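Local coordinates for protein PLP-Dependent L-Arginine Hydroxylase MppP (Streptomyces wadayamensis, PDB 5DJ1) that hydroxylates L-arginine with the help of pyridoxal 5'-phosphate, on a scaffold of the aminotransferase family, at residues V111-D116 and V132-L137; G182-L187 and R212-E217. All blocks are in the same frame, centred on the assembly; numbering follows the deposited sequence.

How the interactions relate
Both interactions belong to the seven-stranded mixed sheet of the class I and II aminotransferase fold, and each closes a beta-alpha-beta unit between two parallel strands. Interaction 1 pairs the end of strand 107-112 with the outermost strand 128-133; interaction 2 pairs strands 184-188 and 212-218, further along the same sheet. Strand 152-156 lies between them and receives side chains from both, Leu137 and Leu187 alike reaching its Val155. Their centres are 16 Å apart and their nearest atoms about 7 Å, without touching. Residues 111-116 lead on to Asp116, which binds magnesium, whereas interaction 2 lies away from this metal site.

Interaction 1 of 2, residues V111-D116 and V132-L137. With MG (magnesium ion), chain G.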
ATOM      1  N   VAL B 111      12.859 -14.849 -13.497  1.00 15.76           N
ATOM      2  CA  VAL B 111      14.264 -14.634 -13.802  1.00 16.59           C
ATOM      3  C   VAL B 111      15.083 -14.819 -12.521  1.00 17.34           C
ATOM      4  O   VAL B 111      14.629 -14.540 -11.408  1.00 16.25           O
ATOM      5  CB  VAL B 111      14.505 -13.249 -14.444  1.00 17.19           C
ATOM      6  CG1 VAL B 111      14.130 -12.080 -13.505  1.00 19.40           C
ATOM      7  CG2 VAL B 111      15.965 -13.127 -14.905  1.00 18.03           C
ATOM      8  N   HIS B 112      16.290 -15.325 -12.685  1.00 17.45           N
ATOM      9  CA  HIS B 112      17.134 -15.700 -11.560  1.00 17.34           C
ATOM     10  C   HIS B 112      18.559 -15.259 -11.931  1.00 18.35           C
ATOM     11  O   HIS B 112      19.067 -15.664 -12.952  1.00 19.08           O
ATOM     12  CB  HIS B 112      17.040 -17.231 -11.309  1.00 18.09           C
ATOM     13  CG  HIS B 112      17.815 -17.715 -10.117  1.00 17.35           C
ATOM     14  ND1 HIS B 112      19.033 -18.358 -10.230  1.00 20.37           N
ATOM     15  CD2 HIS B 112      17.559 -17.627  -8.790  1.00 16.79           C
ATOM     16  CE1 HIS B 112      19.490 -18.643  -9.021  1.00 26.30           C
ATOM     17  NE2 HIS B 112      18.611 -18.216  -8.130  1.00 18.44           N
ATOM     18  N   PRO B 113      19.211 -14.434 -11.107  1.00 18.49           N
ATOM     19  CA  PRO B 113      18.734 -13.797  -9.875  1.00 17.80           C
ATOM     20  C   PRO B 113      17.727 -12.710 -10.120  1.00 20.38           C
ATOM     21  O   PRO B 113      17.594 -12.235 -11.262  1.00 17.59           O
ATOM     22  CB  PRO B 113      20.013 -13.202  -9.279  1.00 18.52           C
ATOM     23  CG  PRO B 113      20.848 -12.898 -10.474  1.00 19.46           C
ATOM     24  CD  PRO B 113      20.574 -14.000 -11.454  1.00 19.54           C
ATOM     25  N   THR B 114      17.038 -12.293  -9.061  1.00 16.59           N
ATOM     26  CA  THR B 114      16.280 -11.054  -9.129  1.00 16.26           C
ATOM     27  C   THR B 114      15.976 -10.562  -7.711  1.00 15.79           C
ATOM     28  O   THR B 114      16.380 -11.159  -6.713  1.00 20.01           O
ATOM     29  CB  THR B 114      14.995 -11.234  -9.959  1.00 19.21           C
ATOM     30  OG1 THR B 114      14.465  -9.953 -10.322  1.00 23.67           O
ATOM     31  CG2 THR B 114      13.897 -12.007  -9.187  1.00 20.54           C
ATOM     32  N   PHE B 115      15.251  -9.454  -7.652  1.00 16.08           N
ATOM     33  CA  PHE B 115      14.695  -8.852  -6.447  1.00 23.16           C
ATOM     34  C   PHE B 115      13.887  -9.910  -5.712  1.00 17.58           C
ATOM     35  O   PHE B 115      12.792 -10.263  -6.159  1.00 20.03           O
ATOM     36  CB  PHE B 115      13.810  -7.657  -6.848  1.00 30.81           C
ATOM     37  CG  PHE B 115      13.284  -6.865  -5.700  1.00 38.08           C
ATOM     38  CD1 PHE B 115      14.156  -6.213  -4.827  1.00 51.65           C
ATOM     39  CD2 PHE B 115      11.922  -6.706  -5.526  1.00 34.08           C
ATOM     40  CE1 PHE B 115      13.673  -5.448  -3.774  1.00 56.74           C
ATOM     41  CE2 PHE B 115      11.426  -5.939  -4.472  1.00 43.40           C
ATOM     42  CZ  PHE B 115      12.304  -5.311  -3.591  1.00 49.42           C
ATOM     43  N   ASP B 116      14.398 -10.413  -4.592  1.00 14.76           N
ATOM     44  CA  ASP B 116      13.860 -11.666  -4.050  1.00 19.52           C
ATOM     45  C   ASP B 116      12.529 -11.505  -3.345  1.00 20.92           C
ATOM     46  O   ASP B 116      11.850 -12.521  -3.083  1.00 21.86           O
ATOM     47  CB  ASP B 116      14.875 -12.315  -3.105  1.00 33.39           C
ATOM     48  CG  ASP B 116      15.282 -11.394  -1.959  1.00 50.92           C
ATOM     49  OD1 ASP B 116      15.720 -10.253  -2.235  1.00 56.50           O
ATOM     50  OD2 ASP B 116      15.150 -11.817  -0.786  1.00 35.82           O
ATOM     51  N   VAL B 132      14.601 -19.074 -14.272  1.00 17.23           N
ATOM     52  CA  VAL B 132      15.206 -18.925 -15.604  1.00 21.86           C
ATOM     53  C   VAL B 132      16.464 -18.074 -15.457  1.00 19.59           C
ATOM     54  O   VAL B 132      16.383 -16.889 -15.103  1.00 18.41           O
ATOM     55  CB  VAL B 132      14.251 -18.285 -16.621  1.00 18.12           C
ATOM     56  CG1 VAL B 132      14.872 -18.297 -18.004  1.00 21.56           C
ATOM     57  CG2 VAL B 132      12.924 -19.007 -16.612  1.00 19.92           C
ATOM     58  N   GLU B 133      17.620 -18.676 -15.727  1.00 19.60           N
ATOM     59  CA  GLU B 133      18.871 -17.925 -15.687  1.00 20.29           C
ATOM     60  C   GLU B 133      18.869 -16.853 -16.766  1.00 24.89           C
ATOM     61  O   GLU B 133      18.229 -17.008 -17.806  1.00 20.91           O
ATOM     62  CB  GLU B 133      20.087 -18.844 -15.906  1.00 21.29           C
ATOM     63  CG  GLU B 133      20.351 -19.841 -14.800  1.00 41.06           C
ATOM     64  CD  GLU B 133      20.529 -19.190 -13.425  1.00 41.66           C
ATOM     65  OE1 GLU B 133      21.310 -18.203 -13.276  1.00 33.81           O
ATOM     66  OE2 GLU B 133      19.857 -19.666 -12.490  1.00 33.26           O
ATOM     67  N   GLU B 134      19.634 -15.775 -16.527  1.00 24.71           N
ATOM     68  CA  GLU B 134      19.587 -14.617 -17.413  1.00 24.60           C
ATOM     69  C   GLU B 134      20.081 -14.939 -18.812  1.00 28.43           C
ATOM     70  O   GLU B 134      19.486 -14.484 -19.798  1.00 27.72           O
ATOM     71  CB  GLU B 134      20.415 -13.461 -16.845  1.00 25.24           C
ATOM     72  CG  GLU B 134      19.762 -12.749 -15.686  1.00 21.52           C
ATOM     73  CD  GLU B 134      20.501 -11.440 -15.327  1.00 28.06           C
ATOM     74  OE1 GLU B 134      21.731 -11.458 -15.215  1.00 30.18           O
ATOM     75  OE2 GLU B 134      19.848 -10.405 -15.123  1.00 25.49           O
ATOM     76  N   ASP B 135      21.183 -15.688 -18.928  1.00 24.79           N
ATOM     77  CA  ASP B 135      21.725 -15.968 -20.255  1.00 28.71           C
ATOM     78  C   ASP B 135      20.728 -16.750 -21.087  1.00 28.36           C
ATOM     79  O   ASP B 135      20.575 -16.497 -22.286  1.00 30.87           O
ATOM     80  CB  ASP B 135      23.046 -16.724 -20.148  1.00 32.64           C
ATOM     81  CG  ASP B 135      24.224 -15.805 -19.846  1.00 57.14           C
ATOM     82  OD1 ASP B 135      24.085 -14.557 -19.986  1.00 57.37           O
ATOM     83  OD2 ASP B 135      25.295 -16.336 -19.473  1.00 64.02           O
ATOM     84  N   ALA B 136      19.992 -17.657 -20.453  1.00 23.68           N
ATOM     85  CA  ALA B 136      18.956 -18.400 -21.157  1.00 32.14           C
ATOM     86  C   ALA B 136      17.778 -17.498 -21.544  1.00 24.95           C
ATOM     87  O   ALA B 136      17.241 -17.616 -22.644  1.00 27.44           O
ATOM     88  CB  ALA B 136      18.478 -19.569 -20.285  1.00 26.02           C
ATOM     89  N   LEU B 137      17.347 -16.614 -20.646  1.00 22.13           N
ATOM     90  CA  LEU B 137      16.212 -15.734 -20.939  1.00 25.68           C
ATOM     91  C   LEU B 137      16.525 -14.766 -22.080  1.00 22.43           C
ATOM     92  O   LEU B 137      15.688 -14.546 -22.963  1.00 24.88           O
ATOM     93  CB  LEU B 137      15.825 -14.952 -19.681  1.00 23.15           C
ATOM     94  CG  LEU B 137      14.695 -13.913 -19.791  1.00 24.89           C
ATOM     95  CD1 LEU B 137      13.337 -14.604 -19.896  1.00 27.81           C
ATOM     96  CD2 LEU B 137      14.727 -12.988 -18.612  1.00 30.21           C
TER
HETATM   97 MG    MG G 501      14.968 -13.832   0.410  1.00 35.23          MG
HETATM   98  O   HOH W   1      21.524 -15.853 -14.212  1.00 25.41           O
HETATM   99  O   HOH W   2      13.342 -12.646   1.329  1.00 25.17           O
HETATM  100  O   HOH W   3      16.309 -13.015   1.972  1.00 28.63           O
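The imidazole of His112 is met at its edge by the carboxylate of Glu133, the two planes standing 78° apart. ND1 donates to Glu133 OE2 over 2.7 Å, on the syn side of the carboxylate, with OE2 tilted slightly from the ring plane. Outside the pair, Trp341 and His340 both pack edge-to-face with the imidazole. The Glu133 chain leaves its CA with CG beside the backbone N (chi1 -67°) and then bends at chi2 (-56°), which folds the carboxylate back alongside the ring. Its other oxygen, OE1, accepts from a water that also donates to His112 O at 2.8 Å and accepts from Glu134 N, so this one water ties the strand end to the first turn of the helix. A leucine in place of His112 would probably leave Glu133 OE2 without its ND1 mate and the carboxylate freer to turn.

The backbones join through His112 N and Val132 O, 2.9 Å apart, with the donor above the carbonyl plane and the bond bent. On the face of Val111, its CG2 lies 3.9 Å from Leu137 CD2 and equally close to Glu134 CG. Glu134 OE2 is hydrogen-bonded to Thr162 and Asn159.

Past the cis peptide before Pro113 the chain runs to Asp116, whose OD2 binds magnesium at 2.4 Å beside two waters, while Gln338 holds OD1. The contact thus closes the beta-alpha-beta unit of strand 107-112, helix 116-124 and strand 128-133, with helix 134-139 starting at the sheet edge and Leu137 resting on strand 152-156.

Interaction 2 of 2, residues G182-L187 and R212-E217; sequences GTVLAL and RWVVIE
Arg212 and Val184 meet at the N-terminal end of the pairing: CG2 of Val184 sits over the centre of one guanidinium face, 3.4 Å from Arg212 CZ. At the edge of the same group, NH1 donates to Gly182 O over 2.8 Å, with the oxygen in the guanidinium plane. A bend at chi3 (64°) turns the Arg212 chain back over Val184 and brings NH1 to this carbonyl.

From there the strands run parallel, their short axes 14° apart, in an alternating ladder. Leu185 N donates to Arg212 O and Val214 N to Leu185 O; one step on, Leu187 N donates to Val214 O, and Ile216 N reaches Leu187 O at 2.8 Å in a nearly straight bond. On the face that carries Ala186, Val214 CG1 touches two neighbours, 3.6 Å from Ala186 CB and 3.9 Å from Val184 CG1. It reaches both because it stands between the backbone N and the carbonyl carbon (chi1 50°).

Gly182, at positive phi, closes helix 168-181 in a Schellman motif, and Arg212 NH1 reaches its carbonyl. A water between Thr183 O and Arg212 N bridges the start of the ladder, and Ile239 O accepts from Arg212 NE. Farther out, helix 202-209, the crossover of the beta-alpha-beta unit that joins the two strands, covers Leu185, Trp213 and Val215, while helix 90-101 packs against Val214 and Ile216.

The chemistry is therefore divided: backbone amides and carbonyls pair within a buried apolar sheet, and the arginine's charge, likely stabilised by carbonyl oxygens, is kept to the N-terminal end of the contact, where Arg212 is partly exposed.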
ATOM      1  N   GLY B 182      -0.702 -19.090 -24.454  1.00 24.31           N
ATOM      2  CA  GLY B 182      -1.676 -18.590 -23.500  1.00 20.13           C
ATOM      3  C   GLY B 182      -1.099 -18.185 -22.160  1.00 21.15           C
ATOM      4  O   GLY B 182      -1.833 -18.093 -21.170  1.00 23.57           O
ATOM      5  N   THR B 183       0.197 -17.924 -22.122  1.00 21.05           N
ATOM      6  CA  THR B 183       0.942 -17.543 -20.929  1.00 20.26           C
ATOM      7  C   THR B 183       0.883 -16.046 -20.675  1.00 17.01           C
ATOM      8  O   THR B 183       0.978 -15.243 -21.609  1.00 23.69           O
ATOM      9  CB  THR B 183       2.408 -17.939 -21.116  1.00 27.16           C
ATOM     10  OG1 THR B 183       2.462 -19.247 -21.680  1.00 31.94           O
ATOM     11  CG2 THR B 183       3.132 -17.935 -19.810  1.00 28.16           C
ATOM     12  N   VAL B 184       0.795 -15.678 -19.404  1.00 15.20           N
ATOM     13  CA  VAL B 184       0.938 -14.284 -18.993  1.00 15.67           C
ATOM     14  C   VAL B 184       2.417 -13.910 -19.035  1.00 17.57           C
ATOM     15  O   VAL B 184       3.253 -14.616 -18.456  1.00 18.08           O
ATOM     16  CB  VAL B 184       0.359 -14.068 -17.585  1.00 15.75           C
ATOM     17  CG1 VAL B 184       0.526 -12.632 -17.160  1.00 15.26           C
ATOM     18  CG2 VAL B 184      -1.136 -14.481 -17.525  1.00 16.28           C
ATOM     19  N   LEU B 185       2.738 -12.793 -19.706  1.00 21.08           N
ATOM     20  CA  LEU B 185       4.055 -12.160 -19.623  1.00 17.68           C
ATOM     21  C   LEU B 185       3.982 -10.959 -18.680  1.00 16.81           C
ATOM     22  O   LEU B 185       3.247  -9.998 -18.941  1.00 17.23           O
ATOM     23  CB  LEU B 185       4.557 -11.726 -21.001  1.00 22.63           C
ATOM     24  CG  LEU B 185       5.964 -11.117 -21.052  1.00 24.13           C
ATOM     25  CD1 LEU B 185       7.051 -12.053 -20.445  1.00 20.04           C
ATOM     26  CD2 LEU B 185       6.310 -10.790 -22.511  1.00 23.86           C
ATOM     27  N   ALA B 186       4.736 -11.028 -17.589  1.00 17.25           N
ATOM     28  CA  ALA B 186       4.782 -10.009 -16.538  1.00 18.26           C
ATOM     29  C   ALA B 186       6.159  -9.360 -16.504  1.00 17.11           C
ATOM     30  O   ALA B 186       7.180 -10.067 -16.507  1.00 20.75           O
ATOM     31  CB  ALA B 186       4.485 -10.626 -15.170  1.00 15.41           C
ATOM     32  N   LEU B 187       6.188  -8.029 -16.494  1.00 15.07           N
ATOM     33  CA  LEU B 187       7.428  -7.270 -16.398  1.00 15.52           C
ATOM     34  C   LEU B 187       7.401  -6.347 -15.186  1.00 16.58           C
ATOM     35  O   LEU B 187       6.409  -5.647 -14.949  1.00 18.63           O
ATOM     36  CB  LEU B 187       7.685  -6.409 -17.642  1.00 17.12           C
ATOM     37  CG  LEU B 187       7.643  -7.024 -19.039  1.00 19.63           C
ATOM     38  CD1 LEU B 187       7.955  -5.925 -20.030  1.00 20.00           C
ATOM     39  CD2 LEU B 187       8.596  -8.198 -19.193  1.00 21.77           C
ATOM     40  N   ARG B 212      -1.212 -12.127 -23.366  1.00 17.69           N
ATOM     41  CA  ARG B 212      -1.683 -11.591 -22.099  1.00 17.69           C
ATOM     42  C   ARG B 212      -0.493 -10.955 -21.395  1.00 22.76           C
ATOM     43  O   ARG B 212       0.550 -11.599 -21.255  1.00 22.64           O
ATOM     44  CB  ARG B 212      -2.280 -12.704 -21.229  1.00 16.24           C
ATOM     45  CG  ARG B 212      -3.412 -13.557 -21.909  1.00 18.62           C
ATOM     46  CD  ARG B 212      -3.589 -14.890 -21.215  1.00 16.04           C
ATOM     47  NE  ARG B 212      -4.043 -14.766 -19.843  1.00 17.32           N
ATOM     48  CZ  ARG B 212      -3.995 -15.747 -18.940  1.00 14.88           C
ATOM     49  NH1 ARG B 212      -3.502 -16.930 -19.263  1.00 19.86           N
ATOM     50  NH2 ARG B 212      -4.459 -15.540 -17.714  1.00 15.08           N
ATOM     51  N   TRP B 213      -0.605  -9.694 -20.974  1.00 16.19           N
ATOM     52  CA  TRP B 213       0.573  -9.050 -20.384  1.00 16.80           C
ATOM     53  C   TRP B 213       0.202  -8.164 -19.206  1.00 18.59           C
ATOM     54  O   TRP B 213      -0.928  -7.678 -19.064  1.00 15.20           O
ATOM     55  CB  TRP B 213       1.386  -8.251 -21.435  1.00 17.20           C
ATOM     56  CG  TRP B 213       0.606  -7.188 -22.181  1.00 19.18           C
ATOM     57  CD1 TRP B 213       0.062  -7.301 -23.409  1.00 18.24           C
ATOM     58  CD2 TRP B 213       0.307  -5.850 -21.724  1.00 17.33           C
ATOM     59  NE1 TRP B 213      -0.583  -6.109 -23.765  1.00 18.63           N
ATOM     60  CE2 TRP B 213      -0.442  -5.214 -22.737  1.00 18.07           C
ATOM     61  CE3 TRP B 213       0.596  -5.142 -20.560  1.00 20.65           C
ATOM     62  CZ2 TRP B 213      -0.901  -3.905 -22.617  1.00 18.22           C
ATOM     63  CZ3 TRP B 213       0.137  -3.836 -20.439  1.00 17.48           C
ATOM     64  CH2 TRP B 213      -0.601  -3.235 -21.453  1.00 19.68           C
ATOM     65  N   VAL B 214       1.190  -7.981 -18.343  1.00 17.25           N
ATOM     66  CA  VAL B 214       1.092  -7.082 -17.209  1.00 16.50           C
ATOM     67  C   VAL B 214       2.455  -6.435 -16.997  1.00 19.35           C
ATOM     68  O   VAL B 214       3.493  -7.093 -17.084  1.00 19.50           O
ATOM     69  CB  VAL B 214       0.577  -7.807 -15.936  1.00 16.17           C
ATOM     70  CG1 VAL B 214       1.325  -9.064 -15.668  1.00 17.35           C
ATOM     71  CG2 VAL B 214       0.607  -6.835 -14.696  1.00 19.29           C
ATOM     72  N   VAL B 215       2.455  -5.132 -16.756  1.00 16.01           N
ATOM     73  CA  VAL B 215       3.670  -4.395 -16.433  1.00 16.24           C
ATOM     74  C   VAL B 215       3.438  -3.664 -15.126  1.00 20.33           C
ATOM     75  O   VAL B 215       2.395  -3.025 -14.944  1.00 16.41           O
ATOM     76  CB  VAL B 215       4.064  -3.391 -17.534  1.00 16.94           C
ATOM     77  CG1 VAL B 215       5.387  -2.650 -17.187  1.00 17.88           C
ATOM     78  CG2 VAL B 215       4.181  -4.078 -18.884  1.00 17.31           C
ATOM     79  N   ILE B 216       4.412  -3.747 -14.230  1.00 15.43           N
ATOM     80  CA  ILE B 216       4.419  -2.952 -13.004  1.00 15.75           C
ATOM     81  C   ILE B 216       5.526  -1.915 -13.136  1.00 16.88           C
ATOM     82  O   ILE B 216       6.715  -2.247 -13.000  1.00 17.31           O
ATOM     83  CB  ILE B 216       4.619  -3.808 -11.752  1.00 15.29           C
ATOM     84  CG1 ILE B 216       3.525  -4.865 -11.641  1.00 19.02           C
ATOM     85  CG2 ILE B 216       4.606  -2.881 -10.501  1.00 13.90           C
ATOM     86  CD1 ILE B 216       3.740  -5.850 -10.461  1.00 20.53           C
ATOM     87  N   GLU B 217       5.142  -0.665 -13.405  1.00 16.13           N
ATOM     88  CA  GLU B 217       6.063   0.464 -13.322  1.00 15.82           C
ATOM     89  C   GLU B 217       6.157   0.924 -11.873  1.00 17.64           C
ATOM     90  O   GLU B 217       5.288   0.640 -11.048  1.00 16.68           O
ATOM     91  CB  GLU B 217       5.585   1.655 -14.166  1.00 20.19           C
ATOM     92  CG  GLU B 217       5.140   1.335 -15.577  1.00 20.16           C
ATOM     93  CD  GLU B 217       6.303   1.263 -16.590  1.00 19.59           C
ATOM     94  OE1 GLU B 217       7.473   1.531 -16.212  1.00 22.97           O
ATOM     95  OE2 GLU B 217       6.026   0.939 -17.763  1.00 21.60           O
TER
HETATM   96  O   HOH W   4      -0.633 -14.894 -23.728  1.00 15.77           O